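PDB 6EEW: aromatic-L-amino-acid decarboxylase from Catharanthus roseus, which catalyses the pyridoxal 5'-phosphate-dependent decarboxylation of L-tryptophan to tryptamine and of 5-hydroxy-L-tryptophan to serotonin. Local coordinates for residues A[161-166]-A[372-377]; A[311-316]-A[329-334]; A[325-330]-A[376-381]. One frame throughout, in Å; residues are numbered along the deposited sequence.

All three contacts are buried in the large pyridoxal-phosphate domain; none is a surface contact. Contact 2 is pure sheet, the antiparallel pairing of strands 312-315 and 328-332. Contacts 1 and 3 bring the start of helix 375-409 against two neighbouring strands of the same sheet, 160-164 and 328-332, and they share Leu376 and Lys377. Backbone bonds of Val162 and Leu330 join these strands. The chemistry follows the place. Contact 2 relies on peptide hydrogen bonds, with an indole packed beside two leucines. Contacts 1 and 3 each send one cationic side chain to a backbone carbonyl, beside apolar packing, and both touch the second subunit.

Contact 1: A[161-166]-A[372-377]; sequences GVIQNT and KFRSLK
The carbonyl oxygen of Ile163 receives a short hydrogen bond from Arg374 NH1, 2.7 Å from NH1 to O. The donor lies in the carbonyl plane, on a lone pair, while the oxygen sits 16° out of the guanidinium plane. The N-H...O angle of 148° makes the bond somewhat bent. Arg374 reaches this oxygen with CG anti to its carbonyl carbon and a chain extended from CG to NE. On the way it slides past Ile163 in the opposite direction. Arg374 CB lies 3.9 Å from Ile163 CG2, and the methyl of the other branch, Ile163 CD1, rests 3.6 Å from Ser375 CA.

Asn165 OD1 lies over one face of the guanidinium, and the Asn165 side chain crosses the arginine chain at about a right angle. Its amide plane is turned 64° from the guanidinium. Asn165 ND2 and Arg374 NH2 are 3.2 Å apart, but both are donors and form no bond. A water joins the two side chains instead. The water oxygen lies 2.8 Å from Asn165 OD1, to which it donates, and accepts from Arg374 NE at 3.2 Å.

Glu136 of helix 130-146 takes the N-H of Ile163, and Glu169 takes that of Asn165. Asn165 also packs on Asn165 of the second subunit, so the contact reaches the dimer interface.

The arginine thus ties strand 160-164, outermost in the sheet within this chain, to residues 372-377 through a main-chain oxygen. The carbonyl dipole probably helps to balance the positive charge. The water links OD1 and NE, while the two donors ND2 and NH2 stay close without a bond.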
ATOM      1  N   GLY A 161      -7.372  -5.632 -14.919  1.00 39.19           N
ATOM      2  CA  GLY A 161      -6.784  -5.962 -13.638  1.00 36.43           C
ATOM      3  C   GLY A 161      -5.882  -4.856 -13.149  1.00 40.06           C
ATOM      4  O   GLY A 161      -5.450  -3.982 -13.910  1.00 40.79           O
ATOM      5  N   VAL A 162      -5.577  -4.930 -11.862  1.00 35.92           N
ATOM      6  CA  VAL A 162      -4.684  -3.984 -11.224  1.00 43.47           C
ATOM      7  C   VAL A 162      -3.925  -4.698 -10.108  1.00 41.12           C
ATOM      8  O   VAL A 162      -4.473  -5.558  -9.411  1.00 43.35           O
ATOM      9  CB  VAL A 162      -5.477  -2.758 -10.707  1.00 45.57           C
ATOM     10  CG1 VAL A 162      -6.616  -3.182  -9.754  1.00 42.01           C
ATOM     11  CG2 VAL A 162      -4.547  -1.786 -10.044  1.00 40.14           C
ATOM     12  N   ILE A 163      -2.663  -4.325  -9.938  1.00 37.41           N
ATOM     13  CA  ILE A 163      -1.848  -4.787  -8.820  1.00 42.28           C
ATOM     14  C   ILE A 163      -2.075  -3.850  -7.642  1.00 52.64           C
ATOM     15  O   ILE A 163      -1.679  -2.684  -7.679  1.00 58.69           O
ATOM     16  CB  ILE A 163      -0.365  -4.848  -9.197  1.00 43.48           C
ATOM     17  CG1 ILE A 163      -0.172  -5.748 -10.408  1.00 39.79           C
ATOM     18  CG2 ILE A 163       0.473  -5.283  -7.990  1.00 39.01           C
ATOM     19  CD1 ILE A 163       1.301  -5.788 -10.920  1.00 51.88           C
ATOM     20  N   GLN A 164      -2.742  -4.361  -6.614  1.00 53.37           N
ATOM     21  CA  GLN A 164      -2.918  -3.705  -5.333  1.00 50.63           C
ATOM     22  C   GLN A 164      -1.841  -4.179  -4.358  1.00 51.99           C
ATOM     23  O   GLN A 164      -0.995  -5.026  -4.671  1.00 50.38           O
ATOM     24  CB  GLN A 164      -4.321  -3.996  -4.797  1.00 50.94           C
ATOM     25  CG  GLN A 164      -5.433  -3.650  -5.770  1.00 55.33           C
ATOM     26  CD  GLN A 164      -5.964  -2.253  -5.573  1.00 59.12           C
ATOM     27  OE1 GLN A 164      -5.562  -1.559  -4.644  1.00 68.93           O
ATOM     28  NE2 GLN A 164      -6.867  -1.828  -6.447  1.00 58.05           N
ATOM     29  N   ASN A 165      -1.871  -3.612  -3.155  1.00 56.79           N
ATOM     30  CA  ASN A 165      -0.932  -4.002  -2.110  1.00 56.68           C
ATOM     31  C   ASN A 165      -1.404  -5.237  -1.356  1.00 53.40           C
ATOM     32  O   ASN A 165      -0.597  -6.113  -1.029  1.00 46.05           O
ATOM     33  CB  ASN A 165      -0.755  -2.852  -1.114  1.00 60.44           C
ATOM     34  CG  ASN A 165       0.054  -1.701  -1.680  1.00 65.92           C
ATOM     35  OD1 ASN A 165       1.105  -1.902  -2.274  1.00 66.40           O
ATOM     36  ND2 ASN A 165      -0.454  -0.492  -1.524  1.00 72.91           N
ATOM     37  N   THR A 166      -2.697  -5.318  -1.050  1.00 47.40           N
ATOM     38  CA  THR A 166      -3.178  -6.277  -0.071  1.00 42.22           C
ATOM     39  C   THR A 166      -4.444  -6.933  -0.589  1.00 49.50           C
ATOM     40  O   THR A 166      -5.047  -6.500  -1.577  1.00 50.50           O
ATOM     41  CB  THR A 166      -3.480  -5.628   1.289  1.00 47.55           C
ATOM     42  OG1 THR A 166      -4.613  -4.759   1.166  1.00 50.51           O
ATOM     43  CG2 THR A 166      -2.296  -4.818   1.785  1.00 48.14           C
ATOM     44  N   LYS A 372       3.759   2.843  -6.599  1.00 55.26           N
ATOM     45  CA  LYS A 372       5.074   2.440  -7.087  1.00 54.34           C
ATOM     46  C   LYS A 372       4.970   1.768  -8.458  1.00 51.92           C
ATOM     47  O   LYS A 372       3.885   1.576  -9.013  1.00 55.13           O
ATOM     48  CB  LYS A 372       5.763   1.517  -6.084  1.00 48.78           C
ATOM     49  CG  LYS A 372       5.889   2.142  -4.714  1.00 46.53           C
ATOM     50  CD  LYS A 372       6.745   1.338  -3.753  1.00 41.42           C
ATOM     51  CE  LYS A 372       8.138   1.157  -4.267  1.00 40.08           C
ATOM     52  NZ  LYS A 372       9.097   0.836  -3.150  1.00 44.38           N
ATOM     53  N   PHE A 373       6.137   1.431  -9.016  1.00 45.44           N
ATOM     54  CA  PHE A 373       6.265   0.667 -10.255  1.00 47.02           C
ATOM     55  C   PHE A 373       6.107  -0.828  -9.931  1.00 47.57           C
ATOM     56  O   PHE A 373       7.040  -1.632  -9.995  1.00 54.28           O
ATOM     57  CB  PHE A 373       7.603   0.997 -10.917  1.00 45.13           C
ATOM     58  CG  PHE A 373       7.743   0.466 -12.308  1.00 44.72           C
ATOM     59  CD1 PHE A 373       6.838  -0.461 -12.808  1.00 48.36           C
ATOM     60  CD2 PHE A 373       8.786   0.882 -13.117  1.00 48.71           C
ATOM     61  CE1 PHE A 373       6.967  -0.960 -14.080  1.00 48.04           C
ATOM     62  CE2 PHE A 373       8.933   0.391 -14.395  1.00 45.42           C
ATOM     63  CZ  PHE A 373       8.032  -0.534 -14.881  1.00 48.23           C
ATOM     64  N   ARG A 374       4.870  -1.195  -9.605  1.00 42.15           N
ATOM     65  CA  ARG A 374       4.593  -2.469  -8.957  1.00 45.63           C
ATOM     66  C   ARG A 374       4.811  -3.665  -9.883  1.00 49.48           C
ATOM     67  O   ARG A 374       5.181  -4.748  -9.418  1.00 54.25           O
ATOM     68  CB  ARG A 374       3.149  -2.475  -8.435  1.00 45.69           C
ATOM     69  CG  ARG A 374       2.833  -1.503  -7.297  1.00 51.87           C
ATOM     70  CD  ARG A 374       1.329  -1.466  -6.959  1.00 57.01           C
ATOM     71  NE  ARG A 374       1.065  -0.527  -5.871  1.00 68.28           N
ATOM     72  CZ  ARG A 374      -0.141  -0.088  -5.515  1.00 72.23           C
ATOM     73  NH1 ARG A 374      -1.224  -0.498  -6.161  1.00 76.47           N
ATOM     74  NH2 ARG A 374      -0.268   0.769  -4.508  1.00 68.70           N
ATOM     75  N   SER A 375       4.570  -3.507 -11.183  1.00 46.58           N
ATOM     76  CA  SER A 375       4.532  -4.647 -12.090  1.00 39.14           C
ATOM     77  C   SER A 375       5.919  -5.145 -12.472  1.00 49.16           C
ATOM     78  O   SER A 375       6.050  -6.285 -12.951  1.00 49.90           O
ATOM     79  CB  SER A 375       3.765  -4.267 -13.358  1.00 39.28           C
ATOM     80  OG  SER A 375       4.446  -3.225 -14.057  1.00 39.61           O
ATOM     81  N   LEU A 376       6.952  -4.325 -12.256  1.00 36.23           N
ATOM     82  CA  LEU A 376       8.291  -4.672 -12.717  1.00 43.31           C
ATOM     83  C   LEU A 376       8.747  -5.998 -12.126  1.00 48.57           C
ATOM     84  O   LEU A 376       9.245  -6.877 -12.838  1.00 52.41           O
ATOM     85  CB  LEU A 376       9.276  -3.569 -12.331  1.00 39.41           C
ATOM     86  CG  LEU A 376      10.718  -3.732 -12.806  1.00 45.15           C
ATOM     87  CD1 LEU A 376      10.824  -3.600 -14.352  1.00 42.71           C
ATOM     88  CD2 LEU A 376      11.644  -2.743 -12.079  1.00 37.14           C
ATOM     89  N   LYS A 377       8.613  -6.149 -10.811  1.00 45.89           N
ATOM     90  CA  LYS A 377       9.119  -7.358 -10.187  1.00 51.02           C
ATOM     91  C   LYS A 377       8.327  -8.584 -10.633  1.00 50.36           C
ATOM     92  O   LYS A 377       8.909  -9.659 -10.799  1.00 52.16           O
ATOM     93  CB  LYS A 377       9.108  -7.196  -8.665  1.00 48.36           C
ATOM     94  CG  LYS A 377       7.722  -7.106  -8.033  1.00 40.09           C
ATOM     95  CD  LYS A 377       7.851  -7.101  -6.513  1.00 36.16           C
ATOM     96  CE  LYS A 377       6.521  -6.874  -5.809  1.00 33.43           C
ATOM     97  NZ  LYS A 377       6.666  -6.901  -4.297  1.00 34.37           N
TER
HETATM   98  O   HOH W   1       3.305  -0.936  -3.671  1.00 52.58           O

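Contact 2: A[311-316]-A[329-334]; sequences DSLSLS and CLWVKQ
Trp331 and Leu313 form a hydrogen-bonded antiparallel pair. Trp331 N lies 2.9 Å from Leu313 O, and Leu313 N lies 3.0 Å from Trp331 O. Leu315 and Cys329 repeat the pattern two residues along, with Cys329 N 2.8 Å from Leu315 O. Lys333 N reaches Asp311 O at the other end.

The side chains of Leu313, Trp331, Leu315 and Cys329 share one face of the sheet. The Trp331 indole runs side by side with Leu313, whose CD2 is 4.0 Å from Trp331 CE3. Leu315 CG meets the ring at its edge, 4.0 Å from Trp331 CZ3. Trp331 NE1 is hydrogen-bonded to Met140 O of helix 130-146, and Leu143 and Ala144 of that helix pack on the same ring. A serine in place of Trp331 would probably open a gap beside Leu313 and Leu315 and leave Met140 O without its indole N-H.

Ser312, Ser314, Leu330 and Val332 occupy the other face. His285 of strand 283-287 holds both serine hydroxyls, ND1 at Ser312 and NE2 at Ser314. Thr174 of helix 167-186 packs there too.

The link between the strands carries His318 and the cofactor-binding Lys319. A single antiparallel strand, 328-332, within a seven-stranded mixed sheet is the hallmark of the fold type I pyridoxal-phosphate enzymes.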
ATOM      1  N   ASP A 311     -17.475 -12.243 -10.538  1.00 47.35           N
ATOM      2  CA  ASP A 311     -17.320 -10.811 -10.731  1.00 45.53           C
ATOM      3  C   ASP A 311     -15.878 -10.366 -10.551  1.00 49.65           C
ATOM      4  O   ASP A 311     -15.343  -9.645 -11.397  1.00 49.20           O
ATOM      5  CB  ASP A 311     -18.212 -10.062  -9.755  1.00 52.21           C
ATOM      6  CG  ASP A 311     -19.657 -10.324 -10.001  1.00 56.77           C
ATOM      7  OD1 ASP A 311     -20.179  -9.882 -11.050  1.00 57.09           O
ATOM      8  OD2 ASP A 311     -20.266 -10.986  -9.140  1.00 63.98           O
ATOM      9  N   SER A 312     -15.195 -10.849  -9.518  1.00 51.52           N
ATOM     10  CA  SER A 312     -13.806 -10.434  -9.377  1.00 43.67           C
ATOM     11  C   SER A 312     -13.001 -11.553  -8.751  1.00 43.80           C
ATOM     12  O   SER A 312     -13.552 -12.484  -8.154  1.00 39.98           O
ATOM     13  CB  SER A 312     -13.663  -9.132  -8.563  1.00 39.09           C
ATOM     14  OG  SER A 312     -14.429  -9.115  -7.353  1.00 36.81           O
ATOM     15  N   LEU A 313     -11.681 -11.468  -8.934  1.00 41.20           N
ATOM     16  CA  LEU A 313     -10.772 -12.478  -8.409  1.00 41.09           C
ATOM     17  C   LEU A 313      -9.495 -11.815  -7.920  1.00 46.69           C
ATOM     18  O   LEU A 313      -9.023 -10.848  -8.522  1.00 50.74           O
ATOM     19  CB  LEU A 313     -10.448 -13.540  -9.474  1.00 44.07           C
ATOM     20  CG  LEU A 313      -9.191 -14.369  -9.225  1.00 45.27           C
ATOM     21  CD1 LEU A 313      -9.449 -15.404  -8.129  1.00 41.15           C
ATOM     22  CD2 LEU A 313      -8.755 -15.030 -10.520  1.00 40.54           C
ATOM     23  N   SER A 314      -8.948 -12.312  -6.812  1.00 42.48           N
ATOM     24  CA  SER A 314      -7.667 -11.805  -6.341  1.00 42.35           C
ATOM     25  C   SER A 314      -6.756 -12.944  -5.888  1.00 43.61           C
ATOM     26  O   SER A 314      -7.209 -13.997  -5.424  1.00 39.28           O
ATOM     27  CB  SER A 314      -7.858 -10.765  -5.217  1.00 46.46           C
ATOM     28  OG  SER A 314      -8.461 -11.316  -4.059  1.00 50.90           O
ATOM     29  N   LEU A 315      -5.455 -12.718  -6.052  1.00 44.78           N
ATOM     30  CA  LEU A 315      -4.441 -13.617  -5.507  1.00 48.33           C
ATOM     31  C   LEU A 315      -3.214 -12.803  -5.148  1.00 46.43           C
ATOM     32  O   LEU A 315      -2.932 -11.800  -5.791  1.00 34.50           O
ATOM     33  CB  LEU A 315      -4.072 -14.733  -6.498  1.00 43.49           C
ATOM     34  CG  LEU A 315      -3.305 -14.558  -7.812  1.00 44.71           C
ATOM     35  CD1 LEU A 315      -1.773 -14.586  -7.643  1.00 32.04           C
ATOM     36  CD2 LEU A 315      -3.743 -15.670  -8.763  1.00 50.28           C
ATOM     37  N   SER A 316      -2.473 -13.249  -4.135  1.00 48.74           N
ATOM     38  CA  SER A 316      -1.306 -12.508  -3.665  1.00 36.01           C
ATOM     39  C   SER A 316       0.004 -13.200  -4.030  1.00 36.71           C
ATOM     40  O   SER A 316       0.447 -14.113  -3.315  1.00 33.35           O
ATOM     41  CB  SER A 316      -1.383 -12.300  -2.151  1.00 40.56           C
ATOM     42  OG  SER A 316      -2.321 -11.287  -1.824  1.00 42.23           O
ATOM     43  N   CYS A 329      -2.748  -9.243  -6.809  1.00 36.72           N
ATOM     44  CA  CYS A 329      -3.337  -9.056  -8.126  1.00 40.08           C
ATOM     45  C   CYS A 329      -4.843  -9.140  -8.022  1.00 44.36           C
ATOM     46  O   CYS A 329      -5.377 -10.042  -7.361  1.00 46.18           O
ATOM     47  CB  CYS A 329      -2.840 -10.106  -9.119  1.00 44.64           C
ATOM     48  SG  CYS A 329      -1.081 -10.123  -9.350  1.00 50.59           S
ATOM     49  N   LEU A 330      -5.521  -8.216  -8.699  1.00 43.97           N
ATOM     50  CA  LEU A 330      -6.973  -8.143  -8.704  1.00 41.64           C
ATOM     51  C   LEU A 330      -7.432  -8.041 -10.145  1.00 43.44           C
ATOM     52  O   LEU A 330      -6.908  -7.222 -10.909  1.00 35.13           O
ATOM     53  CB  LEU A 330      -7.472  -6.942  -7.921  1.00 44.77           C
ATOM     54  CG  LEU A 330      -8.955  -6.586  -8.004  1.00 42.94           C
ATOM     55  CD1 LEU A 330      -9.798  -7.592  -7.229  1.00 33.76           C
ATOM     56  CD2 LEU A 330      -9.144  -5.176  -7.478  1.00 46.08           C
ATOM     57  N   TRP A 331      -8.311  -8.948 -10.542  1.00 42.48           N
ATOM     58  CA  TRP A 331      -8.970  -8.897 -11.830  1.00 40.39           C
ATOM     59  C   TRP A 331     -10.454  -8.609 -11.645  1.00 37.79           C
ATOM     60  O   TRP A 331     -11.092  -9.104 -10.701  1.00 39.85           O
ATOM     61  CB  TRP A 331      -8.797 -10.206 -12.591  1.00 46.38           C
ATOM     62  CG  TRP A 331      -7.413 -10.535 -13.048  1.00 41.02           C
ATOM     63  CD1 TRP A 331      -6.851 -10.269 -14.269  1.00 45.92           C
ATOM     64  CD2 TRP A 331      -6.433 -11.255 -12.305  1.00 39.29           C
ATOM     65  NE1 TRP A 331      -5.572 -10.789 -14.325  1.00 40.42           N
ATOM     66  CE2 TRP A 331      -5.296 -11.396 -13.128  1.00 36.37           C
ATOM     67  CE3 TRP A 331      -6.409 -11.799 -11.019  1.00 36.46           C
ATOM     68  CZ2 TRP A 331      -4.150 -12.039 -12.701  1.00 36.02           C
ATOM     69  CZ3 TRP A 331      -5.267 -12.426 -10.591  1.00 42.69           C
ATOM     70  CH2 TRP A 331      -4.146 -12.540 -11.429  1.00 42.76           C
ATOM     71  N   VAL A 332     -11.004  -7.846 -12.583  1.00 38.56           N
ATOM     72  CA  VAL A 332     -12.402  -7.448 -12.552  1.00 46.41           C
ATOM     73  C   VAL A 332     -12.972  -7.610 -13.950  1.00 52.51           C
ATOM     74  O   VAL A 332     -12.350  -7.202 -14.943  1.00 53.90           O
ATOM     75  CB  VAL A 332     -12.584  -6.012 -12.038  1.00 46.89           C
ATOM     76  CG1 VAL A 332     -14.031  -5.631 -12.096  1.00 48.68           C
ATOM     77  CG2 VAL A 332     -12.094  -5.933 -10.618  1.00 43.12           C
ATOM     78  N   LYS A 333     -14.156  -8.215 -14.019  1.00 47.97           N
ATOM     79  CA  LYS A 333     -14.780  -8.510 -15.297  1.00 55.47           C
ATOM     80  C   LYS A 333     -15.406  -7.262 -15.904  1.00 54.87           C
ATOM     81  O   LYS A 333     -15.474  -7.144 -17.136  1.00 61.57           O
ATOM     82  CB  LYS A 333     -15.821  -9.617 -15.115  1.00 54.05           C
ATOM     83  CG  LYS A 333     -16.350 -10.212 -16.404  1.00 57.60           C
ATOM     84  CD  LYS A 333     -17.146 -11.477 -16.116  1.00 53.29           C
ATOM     85  CE  LYS A 333     -18.365 -11.179 -15.271  1.00 47.97           C
ATOM     86  NZ  LYS A 333     -19.068 -12.434 -14.889  1.00 58.43           N
ATOM     87  N   GLN A 334     -15.870  -6.330 -15.065  1.00 45.90           N
ATOM     88  CA  GLN A 334     -16.443  -5.069 -15.528  1.00 44.42           C
ATOM     89  C   GLN A 334     -15.693  -3.909 -14.874  1.00 40.81           C
ATOM     90  O   GLN A 334     -16.144  -3.349 -13.860  1.00 40.97           O
ATOM     91  CB  GLN A 334     -17.937  -5.013 -15.240  1.00 49.76           C
ATOM     92  CG  GLN A 334     -18.736  -5.956 -16.117  1.00 61.10           C
ATOM     93  CD  GLN A 334     -20.227  -5.796 -15.918  1.00 70.75           C
ATOM     94  OE1 GLN A 334     -20.790  -6.284 -14.936  1.00 75.63           O
ATOM     95  NE2 GLN A 334     -20.881  -5.111 -16.856  1.00 71.99           N
TER

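Contact 3: A[325-330]-A[376-381]; sequences LDCTCL and LKLWLI
Lys377 of helix 375-409 reaches across to the chain just before strand 328-332, the antiparallel strand of the fold type I large domain. Its CB points toward that segment. CG stands between the backbone N and the carbonyl carbon (chi1 67°), and from there the chain runs fully extended to NZ. CE comes within 3.9 Å of Cys327 CB and 3.4 Å of Asp326 O. NZ then forms a hydrogen bond with Asp326 O, 2.8 Å away. It approaches from above the carbonyl plane, 48° out of it, and so does not use a lone pair.

The same ammonium group makes a salt bridge with Glu113 of helix 107-119 and a hydrogen bond with Tyr324 O. Three oxygens thus bind this buried tip, and the carboxylate probably balances its charge. The two carbonyls it holds flank Leu325, and the peptide bond between Leu325 and Asp326 is cis. The side chain of Leu325 packs on Val122 of the second subunit and lies about 5 Å from a bound tryptophan.

Next to the lysine, Leu378 fills the apolar part of the contact. Val139 of helix 130-146 also packs on it. Cys327 SG, anti to its backbone N (chi1 -169°), points at the leucine fork, 3.8 Å from Leu378 CG. The second sulfur, Cys329 SG, takes one branch alone, at 3.8 Å from Leu378 CD1.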
ATOM      1  N   LEU A 325       6.571  -8.972  -0.234  1.00 48.97           N
ATOM      2  CA  LEU A 325       5.569  -7.974   0.128  1.00 53.54           C
ATOM      3  C   LEU A 325       5.983  -6.621  -0.434  1.00 48.20           C
ATOM      4  O   LEU A 325       7.163  -6.272  -0.406  1.00 44.20           O
ATOM      5  CB  LEU A 325       5.422  -7.867   1.645  1.00 54.93           C
ATOM      6  CG  LEU A 325       4.523  -8.849   2.396  1.00 52.44           C
ATOM      7  CD1 LEU A 325       5.194 -10.218   2.493  1.00 52.11           C
ATOM      8  CD2 LEU A 325       4.151  -8.297   3.768  1.00 51.28           C
ATOM      9  N   ASP A 326       5.028  -5.854  -0.964  1.00 52.22           N
ATOM     10  CA  ASP A 326       3.630  -6.223  -1.140  1.00 49.93           C
ATOM     11  C   ASP A 326       3.420  -6.596  -2.581  1.00 46.82           C
ATOM     12  O   ASP A 326       4.156  -6.134  -3.459  1.00 46.98           O
ATOM     13  CB  ASP A 326       2.668  -5.072  -0.805  1.00 54.85           C
ATOM     14  CG  ASP A 326       2.658  -4.713   0.656  1.00 64.94           C
ATOM     15  OD1 ASP A 326       2.501  -5.640   1.480  1.00 70.91           O
ATOM     16  OD2 ASP A 326       2.790  -3.502   0.975  1.00 65.97           O
ATOM     17  N   CYS A 327       2.401  -7.422  -2.828  1.00 45.85           N
ATOM     18  CA  CYS A 327       1.995  -7.737  -4.188  1.00 41.85           C
ATOM     19  C   CYS A 327       0.695  -8.531  -4.177  1.00 46.70           C
ATOM     20  O   CYS A 327       0.694  -9.710  -3.809  1.00 54.51           O
ATOM     21  CB  CYS A 327       3.096  -8.514  -4.909  1.00 47.36           C
ATOM     22  SG  CYS A 327       2.840  -8.697  -6.682  1.00 47.94           S
ATOM     23  N   THR A 328      -0.413  -7.894  -4.562  1.00 31.86           N
ATOM     24  CA  THR A 328      -1.698  -8.558  -4.720  1.00 37.12           C
ATOM     25  C   THR A 328      -2.269  -8.233  -6.094  1.00 42.60           C
ATOM     26  O   THR A 328      -2.212  -7.086  -6.527  1.00 47.05           O
ATOM     27  CB  THR A 328      -2.641  -8.133  -3.614  1.00 35.39           C
ATOM     28  OG1 THR A 328      -2.194  -8.750  -2.405  1.00 36.76           O
ATOM     29  CG2 THR A 328      -4.056  -8.543  -3.920  1.00 45.89           C
ATOM     30  N   CYS A 329      -2.748  -9.243  -6.809  1.00 36.72           N
ATOM     31  CA  CYS A 329      -3.337  -9.056  -8.126  1.00 40.08           C
ATOM     32  C   CYS A 329      -4.843  -9.140  -8.022  1.00 44.36           C
ATOM     33  O   CYS A 329      -5.377 -10.042  -7.361  1.00 46.18           O
ATOM     34  CB  CYS A 329      -2.840 -10.106  -9.119  1.00 44.64           C
ATOM     35  SG  CYS A 329      -1.081 -10.123  -9.350  1.00 50.59           S
ATOM     36  N   LEU A 330      -5.521  -8.216  -8.699  1.00 43.97           N
ATOM     37  CA  LEU A 330      -6.973  -8.143  -8.704  1.00 41.64           C
ATOM     38  C   LEU A 330      -7.432  -8.041 -10.145  1.00 43.44           C
ATOM     39  O   LEU A 330      -6.908  -7.222 -10.909  1.00 35.13           O
ATOM     40  CB  LEU A 330      -7.472  -6.942  -7.921  1.00 44.77           C
ATOM     41  CG  LEU A 330      -8.955  -6.586  -8.004  1.00 42.94           C
ATOM     42  CD1 LEU A 330      -9.798  -7.592  -7.229  1.00 33.76           C
ATOM     43  CD2 LEU A 330      -9.144  -5.176  -7.478  1.00 46.08           C
ATOM     44  N   LEU A 376       6.952  -4.325 -12.256  1.00 36.23           N
ATOM     45  CA  LEU A 376       8.291  -4.672 -12.717  1.00 43.31           C
ATOM     46  C   LEU A 376       8.747  -5.998 -12.126  1.00 48.57           C
ATOM     47  O   LEU A 376       9.245  -6.877 -12.838  1.00 52.41           O
ATOM     48  CB  LEU A 376       9.276  -3.569 -12.331  1.00 39.41           C
ATOM     49  CG  LEU A 376      10.718  -3.732 -12.806  1.00 45.15           C
ATOM     50  CD1 LEU A 376      10.824  -3.600 -14.352  1.00 42.71           C
ATOM     51  CD2 LEU A 376      11.644  -2.743 -12.079  1.00 37.14           C
ATOM     52  N   LYS A 377       8.613  -6.149 -10.811  1.00 45.89           N
ATOM     53  CA  LYS A 377       9.119  -7.358 -10.187  1.00 51.02           C
ATOM     54  C   LYS A 377       8.327  -8.584 -10.633  1.00 50.36           C
ATOM     55  O   LYS A 377       8.909  -9.659 -10.799  1.00 52.16           O
ATOM     56  CB  LYS A 377       9.108  -7.196  -8.665  1.00 48.36           C
ATOM     57  CG  LYS A 377       7.722  -7.106  -8.033  1.00 40.09           C
ATOM     58  CD  LYS A 377       7.851  -7.101  -6.513  1.00 36.16           C
ATOM     59  CE  LYS A 377       6.521  -6.874  -5.809  1.00 33.43           C
ATOM     60  NZ  LYS A 377       6.666  -6.901  -4.297  1.00 34.37           N
ATOM     61  N   LEU A 378       7.017  -8.445 -10.870  1.00 46.20           N
ATOM     62  CA  LEU A 378       6.250  -9.581 -11.390  1.00 54.65           C
ATOM     63  C   LEU A 378       6.738  -9.982 -12.778  1.00 52.14           C
ATOM     64  O   LEU A 378       6.932 -11.172 -13.063  1.00 44.19           O
ATOM     65  CB  LEU A 378       4.763  -9.254 -11.453  1.00 49.71           C
ATOM     66  CG  LEU A 378       3.874  -9.500 -10.239  1.00 50.63           C
ATOM     67  CD1 LEU A 378       2.417  -9.445 -10.705  1.00 41.86           C
ATOM     68  CD2 LEU A 378       4.195 -10.834  -9.565  1.00 51.45           C
ATOM     69  N   TRP A 379       6.896  -8.996 -13.666  1.00 47.07           N
ATOM     70  CA  TRP A 379       7.470  -9.240 -14.983  1.00 46.44           C
ATOM     71  C   TRP A 379       8.789  -9.984 -14.871  1.00 52.10           C
ATOM     72  O   TRP A 379       9.024 -10.963 -15.588  1.00 52.05           O
ATOM     73  CB  TRP A 379       7.660  -7.913 -15.707  1.00 41.24           C
ATOM     74  CG  TRP A 379       8.069  -8.003 -17.143  1.00 40.27           C
ATOM     75  CD1 TRP A 379       7.465  -8.723 -18.129  1.00 42.39           C
ATOM     76  CD2 TRP A 379       9.147  -7.287 -17.771  1.00 36.60           C
ATOM     77  NE1 TRP A 379       8.119  -8.524 -19.332  1.00 43.34           N
ATOM     78  CE2 TRP A 379       9.149  -7.641 -19.135  1.00 43.05           C
ATOM     79  CE3 TRP A 379      10.119  -6.389 -17.306  1.00 35.02           C
ATOM     80  CZ2 TRP A 379      10.077  -7.124 -20.036  1.00 46.93           C
ATOM     81  CZ3 TRP A 379      11.039  -5.878 -18.200  1.00 38.86           C
ATOM     82  CH2 TRP A 379      11.013  -6.247 -19.550  1.00 47.81           C
ATOM     83  N   LEU A 380       9.674  -9.521 -13.982  1.00 51.26           N
ATOM     84  CA  LEU A 380      10.961 -10.187 -13.847  1.00 47.90           C
ATOM     85  C   LEU A 380      10.786 -11.604 -13.331  1.00 45.06           C
ATOM     86  O   LEU A 380      11.511 -12.493 -13.754  1.00 45.37           O
ATOM     87  CB  LEU A 380      11.901  -9.408 -12.927  1.00 44.28           C
ATOM     88  CG  LEU A 380      12.873  -8.428 -13.606  1.00 41.44           C
ATOM     89  CD1 LEU A 380      12.075  -7.441 -14.450  1.00 38.12           C
ATOM     90  CD2 LEU A 380      13.712  -7.687 -12.579  1.00 38.29           C
ATOM     91  N   ILE A 381       9.809 -11.849 -12.461  1.00 43.38           N
ATOM     92  CA  ILE A 381       9.586 -13.212 -11.977  1.00 48.09           C
ATOM     93  C   ILE A 381       9.199 -14.128 -13.135  1.00 51.20           C
ATOM     94  O   ILE A 381       9.816 -15.183 -13.373  1.00 50.32           O
ATOM     95  CB  ILE A 381       8.498 -13.214 -10.891  1.00 49.99           C
ATOM     96  CG1 ILE A 381       8.942 -12.416  -9.666  1.00 52.49           C
ATOM     97  CG2 ILE A 381       8.105 -14.642 -10.521  1.00 44.35           C
ATOM     98  CD1 ILE A 381       7.842 -12.276  -8.613  1.00 53.50           C
TER